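Local coordinates for protein aldehyde dehydrogenase (Anabaena variabilis, PDB 4H7N) that probably oxidises aldehydes to carboxylic acids with NAD+ as the cofactor, as other members of the aldehyde dehydrogenase family do, at residues 282-285 against 286-289; 316-319 against 320-324; 354-358 against 359-363; 396-400 against 401-405. All blocks are in the same frame, centred on the assembly; numbering follows the deposited sequence.

Contact 1: 282-285 against 286-289; sequences FYHQ and LIAK
At the edge of the Tyr283 ring, close to its plane, sits CD1 of Ile287, 3.8 Å from Tyr283 CD1, while the ring's own CE1 lies over one face of the His284 imidazole. The Phe282 ring meets the next turn more obliquely, its CE1 4.0 Å from Leu286 CD2. In both i to i+4 pairs side chains run side by side in the same direction. On the polar flank, Gln285 reaches Lys289: with CG anti to the backbone N (chi1 -171°) and an extended chain beyond, its amide is carried to the lysine tip, where NZ donates to OE1 at 3.1 Å from above the carbonyl plane, 46° out of it. That ammonium group is also gripped by Glu248 in a salt bridge and by hydrogen bonds to Thr251 and Ser252 of helix 247-259. With an alanine at Gln285, Lys289 NZ would probably lose one of its acceptors and rely more on helix 247-259. Leu286 N bonds to Phe282 O at 2.9 Å and Ile287 N to Tyr283 O at 2.8 Å. This is the i to i+4 ladder of an amphipathic alpha helix, 279-292, packed against a sheet, with Phe282 on strand 269-275 and Leu286 on strand 349-352.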
loop_
_atom_site.group_PDB
_atom_site.type_symbol
_atom_site.label_atom_id
_atom_site.label_comp_id
_atom_site.label_asym_id
_atom_site.label_seq_id
_atom_site.Cartn_x
_atom_site.Cartn_y
_atom_site.Cartn_z
ATOM N N PHE A 282 -25.838 -14.212 -31.138
ATOM C CA PHE A 282 -24.878 -14.496 -30.096
ATOM C C PHE A 282 -25.426 -15.461 -29.052
ATOM O O PHE A 282 -24.766 -16.438 -28.714
ATOM C CB PHE A 282 -24.476 -13.188 -29.406
ATOM C CG PHE A 282 -23.547 -13.375 -28.256
ATOM C CD1 PHE A 282 -24.032 -13.566 -26.992
ATOM C CD2 PHE A 282 -22.170 -13.292 -28.432
ATOM C CE1 PHE A 282 -23.171 -13.731 -25.918
ATOM C CE2 PHE A 282 -21.299 -13.465 -27.357
ATOM C CZ PHE A 282 -21.807 -13.681 -26.102
ATOM N N TYR A 283 -26.609 -15.215 -28.510
ATOM C CA TYR A 283 -27.019 -16.068 -27.425
ATOM C C TYR A 283 -27.349 -17.485 -27.917
ATOM O O TYR A 283 -27.110 -18.450 -27.194
ATOM C CB TYR A 283 -28.105 -15.446 -26.538
ATOM C CG TYR A 283 -29.527 -15.470 -26.974
ATOM C CD1 TYR A 283 -30.251 -16.641 -26.962
ATOM C CD2 TYR A 283 -30.191 -14.288 -27.289
ATOM C CE1 TYR A 283 -31.579 -16.664 -27.314
ATOM C CE2 TYR A 283 -31.530 -14.280 -27.643
ATOM C CZ TYR A 283 -32.230 -15.474 -27.658
ATOM O OH TYR A 283 -33.562 -15.519 -28.031
ATOM N N HIS A 284 -27.840 -17.602 -29.144
ATOM C CA HIS A 284 -28.040 -18.918 -29.728
ATOM C C HIS A 284 -26.755 -19.669 -29.941
ATOM O O HIS A 284 -26.685 -20.881 -29.681
ATOM C CB HIS A 284 -28.801 -18.822 -31.032
ATOM C CG HIS A 284 -30.260 -18.611 -30.826
ATOM N ND1 HIS A 284 -31.028 -19.465 -30.062
ATOM C CD2 HIS A 284 -31.091 -17.647 -31.269
ATOM C CE1 HIS A 284 -32.280 -19.039 -30.052
ATOM N NE2 HIS A 284 -32.343 -17.936 -30.775
ATOM N N GLN A 285 -25.715 -18.965 -30.363
ATOM C CA GLN A 285 -24.438 -19.650 -30.492
ATOM C C GLN A 285 -23.902 -20.044 -29.088
ATOM O O GLN A 285 -23.390 -21.159 -28.872
ATOM C CB GLN A 285 -23.461 -18.859 -31.356
ATOM C CG GLN A 285 -22.243 -19.699 -31.652
ATOM C CD GLN A 285 -21.142 -19.003 -32.427
ATOM O OE1 GLN A 285 -20.095 -19.607 -32.629
ATOM N NE2 GLN A 285 -21.351 -17.756 -32.845
ATOM N N LEU A 286 -24.053 -19.142 -28.121
ATOM C CA LEU A 286 -23.629 -19.424 -26.747
ATOM C C LEU A 286 -24.318 -20.652 -26.170
ATOM O O LEU A 286 -23.668 -21.533 -25.520
ATOM C CB LEU A 286 -23.861 -18.186 -25.843
ATOM C CG LEU A 286 -23.132 -18.198 -24.504
ATOM C CD1 LEU A 286 -21.599 -18.193 -24.670
ATOM C CD2 LEU A 286 -23.549 -17.005 -23.648
ATOM N N ILE A 287 -25.627 -20.708 -26.372
ATOM C CA ILE A 287 -26.372 -21.878 -25.887
ATOM C C ILE A 287 -25.810 -23.175 -26.461
ATOM O O ILE A 287 -25.599 -24.149 -25.719
ATOM C CB ILE A 287 -27.862 -21.774 -26.160
ATOM C CG1 ILE A 287 -28.471 -20.688 -25.274
ATOM C CG2 ILE A 287 -28.562 -23.098 -25.827
ATOM C CD1 ILE A 287 -29.810 -20.204 -25.809
ATOM N N ALA A 288 -25.589 -23.205 -27.771
ATOM C CA ALA A 288 -25.172 -24.466 -28.427
ATOM C C ALA A 288 -23.844 -24.946 -27.829
ATOM O O ALA A 288 -23.666 -26.145 -27.520
ATOM C CB ALA A 288 -25.040 -24.273 -29.927
ATOM N N LYS A 289 -22.910 -24.003 -27.622
ATOM C CA LYS A 289 -21.625 -24.349 -27.033
ATOM C C LYS A 289 -21.741 -24.750 -25.564
ATOM O O LYS A 289 -21.068 -25.673 -25.107
ATOM C CB LYS A 289 -20.584 -23.192 -27.236
ATOM C CG LYS A 289 -20.283 -22.936 -28.703
ATOM C CD LYS A 289 -19.427 -21.695 -28.915
ATOM C CE LYS A 289 -18.883 -21.682 -30.344
ATOM N NZ LYS A 289 -17.939 -20.543 -30.550
#

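Contact 2: 316-319 against 320-324; sequences IIND and HILDA
Ile316 lays its CG2 over one face of the His320 ring, 4.1 Å from the centroid and 23° off the ring normal, a CH-pi contact displaced toward the NE2 side. The torsion that sets CG beside the backbone N of His320 (chi1 -75°) turns the imidazole back along the helix, where CD2 comes within 3.3 Å of Ile316 O. ND1 bonds to Thr365, which limits the ring's rotation. Ile317 and Ile321, both buried, form a second packed pair, CG2 of the first 4.1 Å from CD1 of the second. These contacts belong to successive turns of the alpha helix 311-326, in which i to i+4 backbone bonds run from His320 N to Ile316 O through to Asp323 N and Asp319 O, the latter 2.8 Å long. The solvent side is looser. Leu322, exposed, merely brushes the amide of Asn318, its CD1 3.6 Å from ND2. Asp319 places OD2 at the edge of the His320 ring, 4.0 Å from CD2, with carboxylate and ring planes 58° apart; its ion pair with Lys359 is long and weak. One turn on, Asp323 is held more firmly, by a salt bridge to Lys327 and a hydrogen bond from Lys359 N.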
loop_
_atom_site.group_PDB
_atom_site.type_symbol
_atom_site.label_atom_id
_atom_site.label_comp_id
_atom_site.label_asym_id
_atom_site.label_seq_id
_atom_site.Cartn_x
_atom_site.Cartn_y
_atom_site.Cartn_z
ATOM N N ILE A 316 -26.346 -19.781 -2.578
ATOM C CA ILE A 316 -26.332 -18.470 -3.209
ATOM C C ILE A 316 -26.694 -18.544 -4.694
ATOM O O ILE A 316 -27.494 -17.736 -5.201
ATOM C CB ILE A 316 -24.939 -17.825 -3.074
ATOM C CG1 ILE A 316 -24.705 -17.389 -1.600
ATOM C CG2 ILE A 316 -24.807 -16.661 -4.036
ATOM C CD1 ILE A 316 -23.261 -16.983 -1.278
ATOM N N ILE A 317 -26.075 -19.487 -5.409
ATOM C CA ILE A 317 -26.345 -19.642 -6.852
ATOM C C ILE A 317 -27.840 -19.952 -7.054
ATOM O O ILE A 317 -28.510 -19.365 -7.910
ATOM C CB ILE A 317 -25.493 -20.749 -7.468
ATOM C CG1 ILE A 317 -24.020 -20.401 -7.380
ATOM C CG2 ILE A 317 -25.887 -21.008 -8.934
ATOM C CD1 ILE A 317 -23.080 -21.557 -7.630
ATOM N N ASN A 318 -28.363 -20.867 -6.248
ATOM C CA ASN A 318 -29.781 -21.219 -6.328
ATOM C C ASN A 318 -30.687 -19.984 -6.119
ATOM O O ASN A 318 -31.621 -19.725 -6.877
ATOM C CB ASN A 318 -30.098 -22.326 -5.330
ATOM C CG ASN A 318 -31.532 -22.797 -5.440
ATOM O OD1 ASN A 318 -31.951 -23.337 -6.468
ATOM N ND2 ASN A 318 -32.302 -22.514 -4.423
ATOM N N ASP A 319 -30.310 -19.169 -5.155
ATOM C CA ASP A 319 -31.044 -17.954 -4.856
ATOM C C ASP A 319 -30.993 -16.940 -6.007
ATOM O O ASP A 319 -32.000 -16.322 -6.322
ATOM C CB ASP A 319 -30.492 -17.377 -3.570
ATOM C CG ASP A 319 -31.111 -16.073 -3.216
ATOM O OD1 ASP A 319 -32.320 -16.106 -2.969
ATOM O OD2 ASP A 319 -30.405 -15.030 -3.181
ATOM N N HIS A 320 -29.850 -16.833 -6.684
ATOM C CA HIS A 320 -29.705 -15.912 -7.820
ATOM C C HIS A 320 -30.576 -16.336 -8.980
ATOM O O HIS A 320 -31.185 -15.497 -9.652
ATOM C CB HIS A 320 -28.214 -15.773 -8.246
ATOM C CG HIS A 320 -27.413 -14.929 -7.302
ATOM N ND1 HIS A 320 -26.255 -14.273 -7.669
ATOM C CD2 HIS A 320 -27.650 -14.591 -6.010
ATOM C CE1 HIS A 320 -25.815 -13.572 -6.638
ATOM N NE2 HIS A 320 -26.637 -13.756 -5.620
ATOM N N ILE A 321 -30.628 -17.646 -9.228
ATOM C CA ILE A 321 -31.452 -18.186 -10.310
ATOM C C ILE A 321 -32.937 -17.952 -9.996
ATOM O O ILE A 321 -33.688 -17.423 -10.821
ATOM C CB ILE A 321 -31.189 -19.707 -10.541
ATOM C CG1 ILE A 321 -29.789 -19.955 -11.011
ATOM C CG2 ILE A 321 -32.128 -20.282 -11.594
ATOM C CD1 ILE A 321 -29.406 -21.409 -10.989
ATOM N N LEU A 322 -33.358 -18.296 -8.790
ATOM C CA LEU A 322 -34.757 -18.018 -8.389
ATOM C C LEU A 322 -35.145 -16.543 -8.394
ATOM O O LEU A 322 -36.214 -16.171 -8.913
ATOM C CB LEU A 322 -35.048 -18.599 -7.011
ATOM C CG LEU A 322 -35.014 -20.128 -6.930
ATOM C CD1 LEU A 322 -35.126 -20.559 -5.470
ATOM C CD2 LEU A 322 -36.100 -20.811 -7.749
ATOM N N ASP A 323 -34.293 -15.687 -7.835
ATOM C CA ASP A 323 -34.567 -14.223 -7.858
ATOM C C ASP A 323 -34.728 -13.758 -9.320
ATOM O O ASP A 323 -35.637 -12.986 -9.651
ATOM C CB ASP A 323 -33.425 -13.466 -7.158
ATOM C CG ASP A 323 -33.472 -11.967 -7.400
ATOM O OD1 ASP A 323 -34.278 -11.269 -6.739
ATOM O OD2 ASP A 323 -32.694 -11.458 -8.237
ATOM N N ALA A 324 -33.830 -14.235 -10.198
ATOM C CA ALA A 324 -33.880 -13.894 -11.628
ATOM C C ALA A 324 -35.197 -14.307 -12.293
ATOM O O ALA A 324 -35.853 -13.496 -12.968
ATOM C CB ALA A 324 -32.702 -14.511 -12.379
#

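Contact 3: 354-358 against 359-363; sequences VNHSM and KVMTE
Apolar contact centres on selenomethionine Met361, whose SE lies 3.5 Å from Val354 CG2, the two side chains crossing at about a right angle. A bend at its last torsion (chi3 94°) turns the methyl toward His356, leaving CE 4.1 Å from NE2. The selenium meets the imidazole obliquely, SE 5.1 Å from the His356 ring centroid. Met358, also a selenomethionine, adds a lighter contact of CB with Val360 CG1. Hydrogen bonds across the segments converge on Met358 O, which accepts from Met361 N at 3.1 Å, the donor lying 56° out of the carbonyl plane, and weakly from Thr362 OG1. Within 354-358, Asn355 OD1 takes both Ser357 OG, at 2.6 Å, and Ser357 N, at 2.8 Å; both donors lie in the carbonyl plane, and the second bond makes an Asx turn. Around this grows a type I beta turn, Asn355 to Met358, closed by Met358 N bonding to Asn355 O. Outside partners set the imidazole: His356 NE2 bonds to Tyr273 of strand 269-275 and ND1 to Asp387. The chemistry implies a loop between strands 349-352 and 369-375 shaped partly by its own polar groups, partly by bonds to Lys236 and Lys327, and a His356 ring limited in its rotation.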
loop_
_atom_site.group_PDB
_atom_site.type_symbol
_atom_site.label_atom_id
_atom_site.label_comp_id
_atom_site.label_asym_id
_atom_site.label_seq_id
_atom_site.Cartn_x
_atom_site.Cartn_y
_atom_site.Cartn_z
ATOM N N VAL A 354 -32.920 -10.205 -18.817
ATOM C CA VAL A 354 -32.299 -9.940 -17.498
ATOM C C VAL A 354 -32.011 -8.454 -17.381
ATOM O O VAL A 354 -32.028 -7.724 -18.390
ATOM C CB VAL A 354 -31.010 -10.739 -17.282
ATOM C CG1 VAL A 354 -31.299 -12.226 -17.241
ATOM C CG2 VAL A 354 -29.983 -10.459 -18.386
ATOM N N ASN A 355 -31.832 -7.998 -16.153
ATOM C CA ASN A 355 -31.548 -6.589 -15.909
ATOM C C ASN A 355 -30.917 -6.392 -14.535
ATOM O O ASN A 355 -30.746 -7.347 -13.762
ATOM C CB ASN A 355 -32.791 -5.726 -16.107
ATOM C CG ASN A 355 -33.875 -6.019 -15.096
ATOM O OD1 ASN A 355 -33.671 -5.947 -13.900
ATOM N ND2 ASN A 355 -35.045 -6.360 -15.585
ATOM N N HIS A 356 -30.550 -5.156 -14.243
ATOM C CA HIS A 356 -29.787 -4.876 -13.047
ATOM C C HIS A 356 -30.690 -4.763 -11.801
ATOM O O HIS A 356 -30.183 -4.461 -10.718
ATOM C CB HIS A 356 -28.933 -3.615 -13.258
ATOM C CG HIS A 356 -27.704 -3.836 -14.090
ATOM N ND1 HIS A 356 -26.571 -3.067 -13.948
ATOM C CD2 HIS A 356 -27.415 -4.747 -15.053
ATOM C CE1 HIS A 356 -25.637 -3.486 -14.790
ATOM N NE2 HIS A 356 -26.114 -4.516 -15.464
ATOM N N SER A 357 -31.995 -5.063 -11.906
ATOM C CA SER A 357 -32.788 -5.248 -10.671
ATOM C C SER A 357 -32.515 -6.622 -10.043
ATOM O O SER A 357 -32.891 -6.864 -8.907
ATOM C CB SER A 357 -34.291 -5.123 -10.926
ATOM O OG SER A 357 -34.782 -6.268 -11.609
HETATM N N MSE A 358 -31.855 -7.522 -10.772
HETATM C CA MSE A 358 -31.669 -8.901 -10.299
HETATM C C MSE A 358 -30.311 -9.113 -9.634
HETATM O O MSE A 358 -29.267 -8.556 -10.061
HETATM C CB MSE A 358 -31.784 -9.894 -11.490
HETATM C CG MSE A 358 -33.048 -9.778 -12.296
HETATM SE SE MSE A 358 -32.838 -10.755 -14.009
HETATM C CE MSE A 358 -34.694 -10.499 -14.566
ATOM N N LYS A 359 -30.282 -9.982 -8.623
ATOM C CA LYS A 359 -29.049 -10.311 -7.929
ATOM C C LYS A 359 -27.998 -10.864 -8.830
ATOM O O LYS A 359 -26.809 -10.593 -8.658
ATOM C CB LYS A 359 -29.311 -11.377 -6.887
ATOM C CG LYS A 359 -30.133 -10.894 -5.709
ATOM C CD LYS A 359 -30.455 -12.111 -4.858
ATOM C CE LYS A 359 -31.569 -11.859 -3.872
ATOM N NZ LYS A 359 -30.965 -11.488 -2.575
ATOM N N VAL A 360 -28.426 -11.684 -9.780
ATOM C CA VAL A 360 -27.474 -12.337 -10.675
ATOM C C VAL A 360 -26.665 -11.332 -11.525
ATOM O O VAL A 360 -25.631 -11.672 -12.076
ATOM C CB VAL A 360 -28.212 -13.387 -11.551
ATOM C CG1 VAL A 360 -28.924 -12.723 -12.717
ATOM C CG2 VAL A 360 -27.253 -14.459 -12.025
HETATM N N MSE A 361 -27.167 -10.112 -11.662
HETATM C CA MSE A 361 -26.464 -9.045 -12.370
HETATM C C MSE A 361 -25.745 -8.050 -11.479
HETATM O O MSE A 361 -25.058 -7.146 -11.981
HETATM C CB MSE A 361 -27.470 -8.414 -13.344
HETATM C CG MSE A 361 -27.609 -9.455 -14.463
HETATM SE SE MSE A 361 -28.107 -8.600 -16.131
HETATM C CE MSE A 361 -26.246 -8.426 -16.744
ATOM N N THR A 362 -25.870 -8.190 -10.164
ATOM C CA THR A 362 -25.279 -7.216 -9.280
ATOM C C THR A 362 -24.396 -7.845 -8.192
ATOM O O THR A 362 -23.303 -7.372 -8.000
ATOM C CB THR A 362 -26.334 -6.348 -8.611
ATOM O OG1 THR A 362 -27.197 -7.178 -7.849
ATOM C CG2 THR A 362 -27.124 -5.573 -9.651
ATOM N N GLU A 363 -24.841 -8.892 -7.506
ATOM C CA GLU A 363 -24.043 -9.518 -6.448
ATOM C C GLU A 363 -23.224 -10.663 -7.043
ATOM O O GLU A 363 -23.672 -11.303 -7.973
ATOM C CB GLU A 363 -24.938 -10.027 -5.319
ATOM C CG GLU A 363 -25.731 -8.891 -4.658
ATOM C CD GLU A 363 -26.845 -9.368 -3.731
ATOM O OE1 GLU A 363 -26.856 -10.542 -3.311
ATOM O OE2 GLU A 363 -27.734 -8.543 -3.421
#

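Contact 4: 396-400 against 401-405; sequences VFAGS and EDEAL
The chain leaves strand 393-397 through Ala398 and Gly399 and turns directly into helix 401-408, whose first turn is closed by a weak but nearly straight bond from Ala404 N to Ser400 O, 3.3 Å long. Ser400 occupies the N-cap. Its OG, set between the backbone N and the carbonyl carbon (chi1 74°), faces the helix start and accepts from Glu403 N at 3.1 Å with an N-H...O angle of 164°. A water links the same OG, 3.0 Å away, to the Glu403 carboxylate, to whose OE1 it donates; that oxygen is also hydrogen-bonded to Ser244. An alanine in place of Ser400 would probably leave Glu403 N without its capping acceptor and the bridging water with one partner fewer. This strand-turn-helix corner opens a beta-alpha-beta unit that continues to strand 415-418. Its inner side is apolar: Val396 CG1 rests 3.8 Å from Ala404 CB, and Ala398 CB is 4.0 Å from the same methyl, so two small alanines let the helix lie close to the strand end. The Glu403 chain, extended beyond CG, passes beside Ala398, its OE1 3.8 Å from the alanine CB. Toward the dimer partner, Glu401 packs on Ile461 of the second subunit and Leu405 on its Gln121.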
loop_
_atom_site.group_PDB
_atom_site.type_symbol
_atom_site.label_atom_id
_atom_site.label_comp_id
_atom_site.label_asym_id
_atom_site.label_seq_id
_atom_site.Cartn_x
_atom_site.Cartn_y
_atom_site.Cartn_z
ATOM N N VAL A 396 -13.706 -6.861 -23.620
ATOM C CA VAL A 396 -14.376 -6.183 -24.721
ATOM C C VAL A 396 -13.977 -6.846 -26.015
ATOM O O VAL A 396 -12.784 -7.050 -26.250
ATOM C CB VAL A 396 -13.942 -4.695 -24.811
ATOM C CG1 VAL A 396 -14.710 -3.993 -25.914
ATOM C CG2 VAL A 396 -14.194 -3.977 -23.468
ATOM N N PHE A 397 -14.965 -7.115 -26.866
ATOM C CA PHE A 397 -14.791 -7.748 -28.149
ATOM C C PHE A 397 -15.269 -6.819 -29.232
ATOM O O PHE A 397 -16.377 -6.250 -29.173
ATOM C CB PHE A 397 -15.592 -9.043 -28.270
ATOM C CG PHE A 397 -15.163 -10.119 -27.336
ATOM C CD1 PHE A 397 -15.597 -10.116 -26.025
ATOM C CD2 PHE A 397 -14.329 -11.146 -27.770
ATOM C CE1 PHE A 397 -15.192 -11.091 -25.151
ATOM C CE2 PHE A 397 -13.941 -12.151 -26.904
ATOM C CZ PHE A 397 -14.389 -12.119 -25.596
ATOM N N ALA A 398 -14.430 -6.673 -30.238
ATOM C CA ALA A 398 -14.808 -5.956 -31.418
ATOM C C ALA A 398 -14.048 -6.462 -32.646
ATOM O O ALA A 398 -13.215 -7.389 -32.577
ATOM C CB ALA A 398 -14.579 -4.459 -31.213
ATOM N N GLY A 399 -14.338 -5.797 -33.760
ATOM C CA GLY A 399 -13.770 -6.108 -35.058
ATOM C C GLY A 399 -12.334 -5.701 -35.155
ATOM O O GLY A 399 -11.671 -6.112 -36.067
ATOM N N SER A 400 -11.840 -4.893 -34.226
ATOM C CA SER A 400 -10.448 -4.494 -34.262
ATOM C C SER A 400 -10.016 -4.183 -32.856
ATOM O O SER A 400 -10.847 -3.852 -32.032
ATOM C CB SER A 400 -10.267 -3.248 -35.151
ATOM O OG SER A 400 -10.773 -2.091 -34.463
ATOM N N GLU A 401 -8.719 -4.253 -32.587
ATOM C CA GLU A 401 -8.254 -3.936 -31.270
ATOM C C GLU A 401 -8.518 -2.461 -30.934
ATOM O O GLU A 401 -8.892 -2.158 -29.813
ATOM C CB GLU A 401 -6.797 -4.356 -31.040
ATOM C CG GLU A 401 -5.746 -3.359 -31.478
ATOM C CD GLU A 401 -4.307 -3.798 -31.174
ATOM O OE1 GLU A 401 -3.969 -4.990 -31.359
ATOM O OE2 GLU A 401 -3.504 -2.913 -30.792
ATOM N N ASP A 402 -8.332 -1.546 -31.882
ATOM C CA ASP A 402 -8.544 -0.110 -31.559
ATOM C C ASP A 402 -9.982 0.238 -31.207
ATOM O O ASP A 402 -10.226 1.003 -30.269
ATOM C CB ASP A 402 -7.965 0.822 -32.632
ATOM C CG ASP A 402 -6.429 0.815 -32.612
ATOM O OD1 ASP A 402 -5.810 0.573 -31.529
ATOM O OD2 ASP A 402 -5.832 1.018 -33.685
ATOM N N GLU A 403 -10.936 -0.392 -31.872
ATOM C CA GLU A 403 -12.334 -0.210 -31.462
ATOM C C GLU A 403 -12.644 -0.703 -30.016
ATOM O O GLU A 403 -13.272 0.005 -29.216
ATOM C CB GLU A 403 -13.265 -0.867 -32.479
ATOM C CG GLU A 403 -14.699 -0.452 -32.280
ATOM C CD GLU A 403 -15.670 -1.175 -33.178
ATOM O OE1 GLU A 403 -15.280 -2.007 -34.033
ATOM O OE2 GLU A 403 -16.859 -0.869 -33.010
ATOM N N ALA A 404 -12.190 -1.918 -29.691
ATOM C CA ALA A 404 -12.347 -2.461 -28.373
ATOM C C ALA A 404 -11.626 -1.588 -27.336
ATOM O O ALA A 404 -12.175 -1.300 -26.248
ATOM C CB ALA A 404 -11.822 -3.898 -28.331
ATOM N N LEU A 405 -10.406 -1.166 -27.642
ATOM C CA LEU A 405 -9.627 -0.425 -26.653
ATOM C C LEU A 405 -10.329 0.885 -26.285
ATOM O O LEU A 405 -10.328 1.291 -25.082
ATOM C CB LEU A 405 -8.191 -0.168 -27.117
ATOM C CG LEU A 405 -7.182 -1.337 -27.029
ATOM C CD1 LEU A 405 -5.968 -1.027 -27.883
ATOM C CD2 LEU A 405 -6.740 -1.631 -25.617
HETATM O O HOH W 1 -13.479 -2.475 -35.638
#

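How the contacts relate
Each contact mixes buried and exposed residues, and none is wholly core or wholly surface. Contacts 1 and 2 are turns within two helices that follow one another in the chain, whereas contact 3 is a loop and contact 4 a strand-to-helix corner. Only contacts 2 and 3 touch: the loop lies against helix 311-326, with His320 CE1 3.4 Å from Glu363 O. Contacts 1 and 4 share helix 247-259 as a neighbour, through Phe282 and Phe397, though their nearest atoms stay about 7 Å apart. Helical ladders dominate the first two, side-chain capping and turn bonds the last two; contact 4 alone reaches the second subunit.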